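Local coordinates for protein amidase, hydantoinase/carbamoylase family (Burkholderia vietnamiensis, PDB 5I4M) that probably hydrolyses N-carbamoyl-L-amino acids to the free amino acids, as a zinc-dependent member of the peptidase M20 family that binds two zinc ions per subunit, at residues A[232-246]-A[297-311]. Residues are numbered along the deposited sequence; the frame is centred on the assembly and turned at random.
Sequences QGQRWYEITFTGQEA and VIPGRVFFTVDFRHP. With 3PG (3-phosphoglyceric acid), chain E.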
ATOM      1  N   GLN A 232      20.127 -12.523 -18.507  1.00 10.34           N
ATOM      2  CA  GLN A 232      18.921 -13.326 -18.599  1.00  8.91           C
ATOM      3  C   GLN A 232      17.748 -12.456 -19.046  1.00  8.49           C
ATOM      4  O   GLN A 232      17.802 -11.228 -18.999  1.00  9.52           O
ATOM      5  CB  GLN A 232      18.622 -14.010 -17.265  1.00  9.59           C
ATOM      6  CG  GLN A 232      18.061 -13.105 -16.191  1.00  9.21           C
ATOM      7  CD  GLN A 232      17.636 -13.899 -14.965  1.00 10.13           C
ATOM      8  OE1 GLN A 232      17.310 -15.084 -15.069  1.00 10.55           O
ATOM      9  NE2 GLN A 232      17.660 -13.260 -13.805  1.00  7.68           N
ATOM     10  N   GLY A 233      16.677 -13.111 -19.513  1.00  7.69           N
ATOM     11  CA  GLY A 233      15.501 -12.391 -19.961  1.00 10.43           C
ATOM     12  C   GLY A 233      14.539 -12.097 -18.820  1.00 11.30           C
ATOM     13  O   GLY A 233      14.622 -12.702 -17.750  1.00 10.42           O
ATOM     14  N   GLN A 234      13.616 -11.163 -19.068  1.00  9.71           N
ATOM     15  CA  GLN A 234      12.647 -10.751 -18.060  1.00  7.94           C
ATOM     16  C   GLN A 234      11.280 -10.532 -18.691  1.00  6.79           C
ATOM     17  O   GLN A 234      11.167 -10.152 -19.860  1.00  6.99           O
ATOM     18  CB  GLN A 234      13.057  -9.451 -17.362  1.00  8.68           C
ATOM     19  CG  GLN A 234      14.466  -9.443 -16.795  1.00  9.02           C
ATOM     20  CD  GLN A 234      14.643  -8.342 -15.761  1.00 10.83           C
ATOM     21  OE1 GLN A 234      13.851  -8.227 -14.836  1.00  8.85           O
ATOM     22  NE2 GLN A 234      15.674  -7.522 -15.928  1.00  8.19           N
ATOM     23  N   ARG A 235      10.245 -10.768 -17.890  1.00  8.50           N
ATOM     24  CA  ARG A 235       8.879 -10.371 -18.193  1.00  8.80           C
ATOM     25  C   ARG A 235       8.315  -9.733 -16.933  1.00  7.11           C
ATOM     26  O   ARG A 235       8.368 -10.345 -15.866  1.00  6.78           O
ATOM     27  CB  ARG A 235       8.014 -11.577 -18.611  1.00 11.59           C
ATOM     28  CG  ARG A 235       8.337 -12.177 -20.000  1.00  9.18           C
ATOM     29  CD  ARG A 235       7.513 -13.452 -20.251  1.00  9.00           C
ATOM     30  NE  ARG A 235       7.856 -14.121 -21.506  1.00  8.91           N
ATOM     31  CZ  ARG A 235       7.090 -14.111 -22.591  1.00 13.30           C
ATOM     32  NH1 ARG A 235       5.929 -13.462 -22.573  1.00 16.25           N
ATOM     33  NH2 ARG A 235       7.477 -14.762 -23.691  1.00 11.97           N
ATOM     34  N   TRP A 236       7.797  -8.508 -17.051  1.00  6.28           N
ATOM     35  CA  TRP A 236       7.136  -7.819 -15.950  1.00  8.05           C
ATOM     36  C   TRP A 236       5.659  -7.619 -16.265  1.00  9.27           C
ATOM     37  O   TRP A 236       5.280  -7.391 -17.419  1.00  9.50           O
ATOM     38  CB  TRP A 236       7.750  -6.441 -15.682  1.00  8.55           C
ATOM     39  CG  TRP A 236       9.175  -6.428 -15.205  1.00  5.71           C
ATOM     40  CD1 TRP A 236      10.062  -7.466 -15.186  1.00  9.49           C
ATOM     41  CD2 TRP A 236       9.868  -5.292 -14.681  1.00  5.55           C
ATOM     42  NE1 TRP A 236      11.277  -7.043 -14.678  1.00  7.13           N
ATOM     43  CE2 TRP A 236      11.178  -5.710 -14.359  1.00  6.24           C
ATOM     44  CE3 TRP A 236       9.500  -3.958 -14.446  1.00 10.63           C
ATOM     45  CZ2 TRP A 236      12.129  -4.838 -13.815  1.00  6.19           C
ATOM     46  CZ3 TRP A 236      10.438  -3.097 -13.898  1.00  8.86           C
ATOM     47  CH2 TRP A 236      11.737  -3.539 -13.589  1.00  6.97           C
ATOM     48  N   TYR A 237       4.837  -7.658 -15.218  1.00  9.51           N
ATOM     49  CA  TYR A 237       3.390  -7.583 -15.367  1.00  8.15           C
ATOM     50  C   TYR A 237       2.810  -6.592 -14.372  1.00  5.91           C
ATOM     51  O   TYR A 237       3.387  -6.342 -13.312  1.00  6.97           O
ATOM     52  CB  TYR A 237       2.713  -8.941 -15.118  1.00  7.81           C
ATOM     53  CG  TYR A 237       3.269 -10.072 -15.928  1.00  6.59           C
ATOM     54  CD1 TYR A 237       4.458 -10.698 -15.561  1.00  8.85           C
ATOM     55  CD2 TYR A 237       2.604 -10.533 -17.052  1.00  9.20           C
ATOM     56  CE1 TYR A 237       4.971 -11.739 -16.301  1.00  7.59           C
ATOM     57  CE2 TYR A 237       3.109 -11.588 -17.796  1.00  9.24           C
ATOM     58  CZ  TYR A 237       4.293 -12.183 -17.412  1.00  8.87           C
ATOM     59  OH  TYR A 237       4.805 -13.227 -18.149  1.00  9.94           O
ATOM     60  N   GLU A 238       1.637  -6.065 -14.726  1.00  6.51           N
ATOM     61  CA  GLU A 238       0.765  -5.329 -13.824  1.00  7.98           C
ATOM     62  C   GLU A 238      -0.594  -6.015 -13.818  1.00  7.35           C
ATOM     63  O   GLU A 238      -1.163  -6.285 -14.882  1.00  9.37           O
ATOM     64  CB  GLU A 238       0.627  -3.862 -14.253  1.00  8.67           C
ATOM     65  CG  GLU A 238       1.911  -3.048 -14.038  1.00 10.74           C
ATOM     66  CD  GLU A 238       1.790  -1.583 -14.443  1.00 15.67           C
ATOM     67  OE1 GLU A 238       2.748  -0.820 -14.181  1.00 13.05           O
ATOM     68  OE2 GLU A 238       0.746  -1.190 -15.007  1.00 11.61           O
ATOM     69  N   ILE A 239      -1.105  -6.311 -12.629  1.00  6.59           N
ATOM     70  CA  ILE A 239      -2.382  -7.001 -12.488  1.00  6.19           C
ATOM     71  C   ILE A 239      -3.246  -6.201 -11.529  1.00 11.64           C
ATOM     72  O   ILE A 239      -2.790  -5.831 -10.442  1.00  8.95           O
ATOM     73  CB  ILE A 239      -2.203  -8.439 -11.968  1.00  6.74           C
ATOM     74  CG1 ILE A 239      -1.402  -9.266 -12.969  1.00  9.56           C
ATOM     75  CG2 ILE A 239      -3.566  -9.090 -11.750  1.00  8.04           C
ATOM     76  CD1 ILE A 239      -1.000 -10.644 -12.451  1.00 11.81           C
ATOM     77  N   THR A 240      -4.483  -5.922 -11.929  1.00  7.18           N
ATOM     78  CA  THR A 240      -5.474  -5.391 -11.002  1.00  8.40           C
ATOM     79  C   THR A 240      -6.602  -6.408 -10.893  1.00  8.98           C
ATOM     80  O   THR A 240      -7.178  -6.806 -11.910  1.00 10.70           O
ATOM     81  CB  THR A 240      -6.011  -4.033 -11.465  1.00 10.68           C
ATOM     82  OG1 THR A 240      -4.946  -3.072 -11.483  1.00 12.10           O
ATOM     83  CG2 THR A 240      -7.103  -3.543 -10.516  1.00  8.62           C
ATOM     84  N   PHE A 241      -6.872  -6.862  -9.671  1.00  8.02           N
ATOM     85  CA  PHE A 241      -8.076  -7.625  -9.365  1.00  6.70           C
ATOM     86  C   PHE A 241      -9.150  -6.664  -8.875  1.00  8.86           C
ATOM     87  O   PHE A 241      -8.879  -5.811  -8.024  1.00  9.25           O
ATOM     88  CB  PHE A 241      -7.822  -8.653  -8.259  1.00  6.69           C
ATOM     89  CG  PHE A 241      -7.195  -9.933  -8.719  1.00  9.25           C
ATOM     90  CD1 PHE A 241      -7.501 -10.479  -9.949  1.00 12.23           C
ATOM     91  CD2 PHE A 241      -6.328 -10.615  -7.882  1.00  6.78           C
ATOM     92  CE1 PHE A 241      -6.929 -11.685 -10.353  1.00 10.27           C
ATOM     93  CE2 PHE A 241      -5.755 -11.808  -8.276  1.00 13.66           C
ATOM     94  CZ  PHE A 241      -6.059 -12.342  -9.520  1.00 14.19           C
ATOM     95  N   THR A 242     -10.371  -6.827  -9.370  1.00  8.56           N
ATOM     96  CA  THR A 242     -11.506  -6.075  -8.848  1.00  7.77           C
ATOM     97  C   THR A 242     -12.533  -7.048  -8.286  1.00 11.42           C
ATOM     98  O   THR A 242     -12.990  -7.954  -8.993  1.00 11.32           O
ATOM     99  CB  THR A 242     -12.128  -5.190  -9.923  1.00  9.52           C
ATOM    100  OG1 THR A 242     -11.124  -4.313 -10.459  1.00  8.66           O
ATOM    101  CG2 THR A 242     -13.250  -4.351  -9.307  1.00 11.92           C
ATOM    102  N   GLY A 243     -12.867  -6.878  -7.007  1.00  8.81           N
ATOM    103  CA  GLY A 243     -13.947  -7.620  -6.387  1.00 10.10           C
ATOM    104  C   GLY A 243     -15.031  -6.663  -5.940  1.00  9.12           C
ATOM    105  O   GLY A 243     -15.476  -5.820  -6.719  1.00 10.63           O
ATOM    106  N   GLN A 244     -15.454  -6.749  -4.685  1.00  7.66           N
ATOM    107  CA  GLN A 244     -16.452  -5.813  -4.184  1.00  8.70           C
ATOM    108  C   GLN A 244     -16.135  -5.484  -2.736  1.00  9.54           C
ATOM    109  O   GLN A 244     -16.147  -6.379  -1.890  1.00  8.91           O
ATOM    110  CB  GLN A 244     -17.867  -6.387  -4.301  1.00 11.61           C
ATOM    111  CG  GLN A 244     -18.928  -5.466  -3.720  1.00 16.71           C
ATOM    112  CD  GLN A 244     -20.343  -5.975  -3.939  1.00 21.31           C
ATOM    113  OE1 GLN A 244     -20.682  -7.094  -3.557  1.00 22.05           O
ATOM    114  NE2 GLN A 244     -21.178  -5.148  -4.555  1.00 19.18           N
ATOM    115  N   GLU A 245     -15.859  -4.214  -2.444  1.00 11.92           N
ATOM    116  CA  GLU A 245     -15.678  -3.845  -1.053  0.56 10.68           C
ATOM    117  C   GLU A 245     -16.995  -4.028  -0.305  1.00 10.90           C
ATOM    118  O   GLU A 245     -18.083  -3.809  -0.845  1.00 10.26           O
ATOM    119  CB  GLU A 245     -15.154  -2.409  -0.924  0.56 13.14           C
ATOM    120  CG  GLU A 245     -15.998  -1.344  -1.578  0.56 16.24           C
ATOM    121  CD  GLU A 245     -15.633  -1.118  -3.036  0.56 21.16           C
ATOM    122  OE1 GLU A 245     -16.011  -0.060  -3.579  0.56 20.60           O
ATOM    123  OE2 GLU A 245     -14.968  -1.991  -3.636  0.56 22.34           O
ATOM    124  N   ALA A 246     -16.890  -4.480   0.932  1.00  8.89           N
ATOM    125  CA  ALA A 246     -18.067  -4.771   1.744  1.00  8.86           C
ATOM    126  C   ALA A 246     -17.590  -4.896   3.180  1.00  9.06           C
ATOM    127  O   ALA A 246     -16.389  -4.831   3.461  1.00  9.30           O
ATOM    128  CB  ALA A 246     -18.797  -6.036   1.278  1.00  8.30           C
ATOM    129  N   VAL A 297     -12.888  -3.246   6.048  1.00  7.45           N
ATOM    130  CA  VAL A 297     -13.514  -3.298   4.727  1.00  7.34           C
ATOM    131  C   VAL A 297     -12.825  -4.400   3.931  1.00  8.60           C
ATOM    132  O   VAL A 297     -11.602  -4.360   3.759  1.00 10.59           O
ATOM    133  CB  VAL A 297     -13.394  -1.955   3.979  1.00  7.62           C
ATOM    134  CG1 VAL A 297     -14.090  -2.033   2.611  1.00  7.14           C
ATOM    135  CG2 VAL A 297     -13.970  -0.807   4.816  1.00  7.35           C
ATOM    136  N   ILE A 298     -13.600  -5.369   3.441  1.00  9.50           N
ATOM    137  CA  ILE A 298     -13.102  -6.349   2.472  1.00  7.29           C
ATOM    138  C   ILE A 298     -12.504  -5.597   1.289  1.00  7.00           C
ATOM    139  O   ILE A 298     -13.193  -4.760   0.691  1.00  7.29           O
ATOM    140  CB  ILE A 298     -14.224  -7.280   1.986  1.00  7.57           C
ATOM    141  CG1 ILE A 298     -14.796  -8.110   3.139  1.00  8.05           C
ATOM    142  CG2 ILE A 298     -13.733  -8.174   0.843  1.00 10.25           C
ATOM    143  CD1 ILE A 298     -16.219  -8.632   2.828  1.00  8.26           C
ATOM    144  N   PRO A 299     -11.253  -5.855   0.905  1.00  8.15           N
ATOM    145  CA  PRO A 299     -10.652  -5.076  -0.186  1.00  7.42           C
ATOM    146  C   PRO A 299     -11.361  -5.342  -1.509  1.00  8.14           C
ATOM    147  O   PRO A 299     -11.607  -6.494  -1.879  1.00  9.65           O
ATOM    148  CB  PRO A 299      -9.197  -5.558  -0.206  1.00  7.82           C
ATOM    149  CG  PRO A 299      -8.932  -5.958   1.226  1.00  7.27           C
ATOM    150  CD  PRO A 299     -10.239  -6.618   1.657  1.00  6.81           C
ATOM    151  N   GLY A 300     -11.692  -4.265  -2.213  1.00  6.59           N
ATOM    152  CA  GLY A 300     -12.461  -4.370  -3.438  1.00  9.58           C
ATOM    153  C   GLY A 300     -11.613  -4.251  -4.686  1.00 10.97           C
ATOM    154  O   GLY A 300     -12.071  -4.584  -5.782  1.00 10.18           O
ATOM    155  N   ARG A 301     -10.369  -3.787  -4.542  1.00  8.79           N
ATOM    156  CA  ARG A 301      -9.474  -3.643  -5.686  0.57 10.31           C
ATOM    157  C   ARG A 301      -8.037  -3.767  -5.204  1.00  8.49           C
ATOM    158  O   ARG A 301      -7.662  -3.141  -4.213  1.00 10.90           O
ATOM    159  CB  ARG A 301      -9.692  -2.295  -6.388  0.57 11.54           C
ATOM    160  CG  ARG A 301      -8.998  -2.175  -7.737  0.57 15.23           C
ATOM    161  CD  ARG A 301      -9.309  -0.846  -8.433  0.57 17.40           C
ATOM    162  NE  ARG A 301      -8.609   0.292  -7.833  0.57 21.89           N
ATOM    163  CZ  ARG A 301      -9.203   1.274  -7.155  0.57 23.90           C
ATOM    164  NH1 ARG A 301     -10.519   1.273  -6.981  0.57 22.81           N
ATOM    165  NH2 ARG A 301      -8.474   2.263  -6.650  0.57 24.97           N
ATOM    166  N   VAL A 302      -7.235  -4.578  -5.887  1.00  8.72           N
ATOM    167  CA  VAL A 302      -5.816  -4.668  -5.545  1.00  6.73           C
ATOM    168  C   VAL A 302      -5.009  -4.641  -6.835  1.00  9.86           C
ATOM    169  O   VAL A 302      -5.261  -5.432  -7.754  1.00  8.68           O
ATOM    170  CB  VAL A 302      -5.471  -5.920  -4.714  1.00  9.92           C
ATOM    171  CG1 VAL A 302      -3.951  -5.965  -4.453  1.00  7.25           C
ATOM    172  CG2 VAL A 302      -6.243  -5.920  -3.385  1.00 10.59           C
ATOM    173  N   PHE A 303      -4.052  -3.723  -6.899  1.00  8.00           N
ATOM    174  CA  PHE A 303      -3.061  -3.656  -7.966  1.00  8.76           C
ATOM    175  C   PHE A 303      -1.772  -4.287  -7.463  1.00  9.57           C
ATOM    176  O   PHE A 303      -1.371  -4.050  -6.319  1.00  6.37           O
ATOM    177  CB  PHE A 303      -2.810  -2.195  -8.361  1.00 10.54           C
ATOM    178  CG  PHE A 303      -1.590  -1.980  -9.230  1.00  7.26           C
ATOM    179  CD1 PHE A 303      -0.339  -1.763  -8.659  1.00 10.63           C
ATOM    180  CD2 PHE A 303      -1.704  -1.963 -10.610  1.00  9.09           C
ATOM    181  CE1 PHE A 303       0.791  -1.558  -9.458  1.00 13.59           C
ATOM    182  CE2 PHE A 303      -0.587  -1.745 -11.416  1.00 11.72           C
ATOM    183  CZ  PHE A 303       0.661  -1.544 -10.835  1.00 12.26           C
ATOM    184  N   PHE A 304      -1.114  -5.080  -8.312  1.00  9.74           N
ATOM    185  CA  PHE A 304       0.191  -5.606  -7.921  1.00 10.77           C
ATOM    186  C   PHE A 304       0.998  -5.948  -9.166  1.00  7.66           C
ATOM    187  O   PHE A 304       0.470  -6.012 -10.283  1.00  9.13           O
ATOM    188  CB  PHE A 304       0.068  -6.812  -6.981  1.00  8.69           C
ATOM    189  CG  PHE A 304      -0.658  -7.985  -7.580  1.00  8.59           C
ATOM    190  CD1 PHE A 304      -2.044  -8.028  -7.588  1.00  9.95           C
ATOM    191  CD2 PHE A 304       0.044  -9.036  -8.121  1.00  8.32           C
ATOM    192  CE1 PHE A 304      -2.715  -9.110  -8.139  1.00  9.29           C
ATOM    193  CE2 PHE A 304      -0.621 -10.117  -8.674  1.00  9.65           C
ATOM    194  CZ  PHE A 304      -2.001 -10.147  -8.683  1.00 13.24           C
ATOM    195  N   THR A 305       2.296  -6.155  -8.954  1.00  7.03           N
ATOM    196  CA  THR A 305       3.243  -6.409 -10.032  1.00  8.56           C
ATOM    197  C   THR A 305       3.768  -7.832  -9.955  1.00  9.34           C
ATOM    198  O   THR A 305       3.796  -8.452  -8.886  1.00  9.64           O
ATOM    199  CB  THR A 305       4.425  -5.433  -9.980  1.00  6.91           C
ATOM    200  OG1 THR A 305       5.119  -5.576  -8.731  1.00  9.82           O
ATOM    201  CG2 THR A 305       3.929  -4.000 -10.118  1.00  7.19           C
ATOM    202  N   VAL A 306       4.184  -8.350 -11.105  1.00  7.22           N
ATOM    203  CA  VAL A 306       4.870  -9.632 -11.162  1.00  8.16           C
ATOM    204  C   VAL A 306       6.159  -9.443 -11.934  1.00  6.56           C
ATOM    205  O   VAL A 306       6.190  -8.737 -12.948  1.00  5.74           O
ATOM    206  CB  VAL A 306       4.000 -10.727 -11.800  1.00  8.04           C
ATOM    207  CG1 VAL A 306       4.765 -12.044 -11.852  1.00  6.29           C
ATOM    208  CG2 VAL A 306       2.740 -10.890 -11.001  1.00  6.28           C
ATOM    209  N   ASP A 307       7.229 -10.046 -11.424  1.00  5.76           N
ATOM    210  CA  ASP A 307       8.575  -9.959 -11.977  1.00  8.73           C
ATOM    211  C   ASP A 307       9.026 -11.392 -12.217  1.00  9.08           C
ATOM    212  O   ASP A 307       9.152 -12.164 -11.261  1.00  9.32           O
ATOM    213  CB  ASP A 307       9.496  -9.229 -10.988  1.00  6.32           C
ATOM    214  CG  ASP A 307      10.932  -9.076 -11.483  1.00 11.59           C
ATOM    215  OD1 ASP A 307      11.581 -10.077 -11.853  1.00 12.21           O
ATOM    216  OD2 ASP A 307      11.421  -7.928 -11.455  1.00  9.96           O
ATOM    217  N   PHE A 308       9.225 -11.754 -13.486  1.00  6.24           N
ATOM    218  CA  PHE A 308       9.687 -13.082 -13.884  1.00  9.55           C
ATOM    219  C   PHE A 308      11.002 -12.951 -14.639  1.00  7.95           C
ATOM    220  O   PHE A 308      11.141 -12.081 -15.501  1.00  7.41           O
ATOM    221  CB  PHE A 308       8.708 -13.786 -14.840  1.00  8.70           C
ATOM    222  CG  PHE A 308       7.528 -14.479 -14.183  1.00  9.72           C
ATOM    223  CD1 PHE A 308       7.513 -14.803 -12.839  1.00  9.83           C
ATOM    224  CD2 PHE A 308       6.441 -14.844 -14.967  1.00  8.63           C
ATOM    225  CE1 PHE A 308       6.421 -15.466 -12.286  1.00 12.64           C
ATOM    226  CE2 PHE A 308       5.346 -15.508 -14.422  1.00  7.46           C
ATOM    227  CZ  PHE A 308       5.333 -15.822 -13.086  1.00 10.16           C
ATOM    228  N   ARG A 309      11.954 -13.845 -14.362  1.00  9.42           N
ATOM    229  CA  ARG A 309      13.218 -13.850 -15.096  1.00 10.70           C
ATOM    230  C   ARG A 309      13.696 -15.283 -15.288  1.00  8.26           C
ATOM    231  O   ARG A 309      13.491 -16.136 -14.418  1.00  8.52           O
ATOM    232  CB  ARG A 309      14.311 -13.057 -14.355  1.00  6.90           C
ATOM    233  CG  ARG A 309      13.778 -11.790 -13.708  1.00  6.31           C
ATOM    234  CD  ARG A 309      14.882 -10.988 -13.042  1.00  7.50           C
ATOM    235  NE  ARG A 309      14.290  -9.819 -12.407  1.00  7.06           N
ATOM    236  CZ  ARG A 309      14.926  -8.672 -12.212  1.00 11.57           C
ATOM    237  NH1 ARG A 309      16.197  -8.543 -12.588  1.00  6.33           N
ATOM    238  NH2 ARG A 309      14.280  -7.648 -11.675  1.00  8.72           N
ATOM    239  N   HIS A 310      14.336 -15.539 -16.433  1.00  8.84           N
ATOM    240  CA  HIS A 310      15.010 -16.816 -16.647  1.00  8.00           C
ATOM    241  C   HIS A 310      16.033 -16.648 -17.760  1.00  8.13           C
ATOM    242  O   HIS A 310      15.819 -15.845 -18.680  1.00  8.52           O
ATOM    243  CB  HIS A 310      14.010 -17.934 -17.004  1.00  8.40           C
ATOM    244  CG  HIS A 310      14.551 -19.313 -16.788  1.00 10.35           C
ATOM    245  ND1 HIS A 310      15.320 -19.965 -17.727  1.00  9.67           N
ATOM    246  CD2 HIS A 310      14.456 -20.154 -15.729  1.00 10.15           C
ATOM    247  CE1 HIS A 310      15.682 -21.145 -17.258  1.00 14.31           C
ATOM    248  NE2 HIS A 310      15.170 -21.286 -16.047  1.00  9.63           N
ATOM    249  N   PRO A 311      17.149 -17.384 -17.711  1.00  8.98           N
ATOM    250  CA  PRO A 311      18.143 -17.287 -18.793  1.00  9.50           C
ATOM    251  C   PRO A 311      17.724 -17.966 -20.080  1.00 11.36           C
ATOM    252  O   PRO A 311      18.422 -17.810 -21.088  1.00 11.74           O
ATOM    253  CB  PRO A 311      19.375 -17.983 -18.202  1.00 13.46           C
ATOM    254  CG  PRO A 311      18.800 -18.921 -17.149  1.00 14.75           C
ATOM    255  CD  PRO A 311      17.662 -18.149 -16.559  1.00 11.24           C
TER
HETATM  256  C1  3PG E 503      16.318  -5.047 -12.914  0.84 11.34           C
HETATM  257  O1  3PG E 503      15.516  -5.135 -11.967  0.84  7.50           O
HETATM  258  O2  3PG E 503      17.031  -6.005 -13.287  0.84  7.96           O
HETATM  259  C2  3PG E 503      16.417  -3.730 -13.628  0.84 16.11           C
HETATM  260  O3  3PG E 503      16.981  -3.915 -14.938  0.84 23.09           O
HETATM  261  C3  3PG E 503      17.317  -2.822 -12.821  0.84 12.18           C
HETATM  262  O1P 3PG E 503      18.639  -3.366 -12.800  0.84 10.20           O
HETATM  263  P   3PG E 503      19.713  -2.812 -11.697  0.84 21.06           P
HETATM  264  O2P 3PG E 503      19.593  -1.306 -11.704  0.84 12.66           O
HETATM  265  O3P 3PG E 503      19.238  -3.429 -10.389  0.84  7.41           O
HETATM  266  O4P 3PG E 503      21.067  -3.317 -12.225  0.84 15.10           O
HETATM  267  O   HOH W   1     -14.236  -2.668  -6.236  1.00 28.48           O
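Phe304 and Ile239 meet because chi1 of Phe304 (61°) places CG between the backbone N and the carbonyl carbon, from where the ring leans across to the partner strand. Ile239 lies over one face of that ring, its CB 4.0 Å from the ring centroid in a CH-pi contact; a branched side chain suits this, since CG2 and CD1 also reach the ring. On the opposite face of the sheet, with CG anti to the backbone N (chi1 -180°), Asp307 runs alongside Trp236, and OD2 lies above the plane of the indole, offset toward its rim. Both Asp307 oxygens use their syn lone pairs toward Arg309: Arg309 NE to Asp307 OD1 is 2.8 Å and Arg309 NH2 to Asp307 OD2 is 2.9 Å, a side-on salt bridge that fixes the guanidinium plane. Arginine suits this place because its guanidinium carries five N-H groups in one plane: Arg309 NH1 also hydrogen-bonds to O2 and Arg309 NH2 to O1 of the 3-phosphoglycerate carboxylate, each at 2.8 Å. Asp307 is thus a second-shell residue that positions a ligand-binding one, while Gln234 adds a weak bond from NE2 to O2. The second subunit supplies His247 and Asn296 to the same ligand, and its Arg295 forms a salt bridge with Glu238.

Between these two layers the antiparallel strands 233-242 and 301-310 are paired regularly by backbone bonds such as Arg235 N to Phe308 O (2.9 Å). Val306, Phe308 and the ring of Tyr237 continue the apolar layer of Ile239 and Phe304, while Tyr237 OH is hydrogen-bonded to Asp320. Gly300 and Arg301 form a classic beta bulge facing His291.

The pair belongs to the sheet of the M20 dimerisation domain, flanked by strands 282-291 and 337-350, and helix 259-276 covers Phe241, Val302 and Phe304 through Val266 and Ala263.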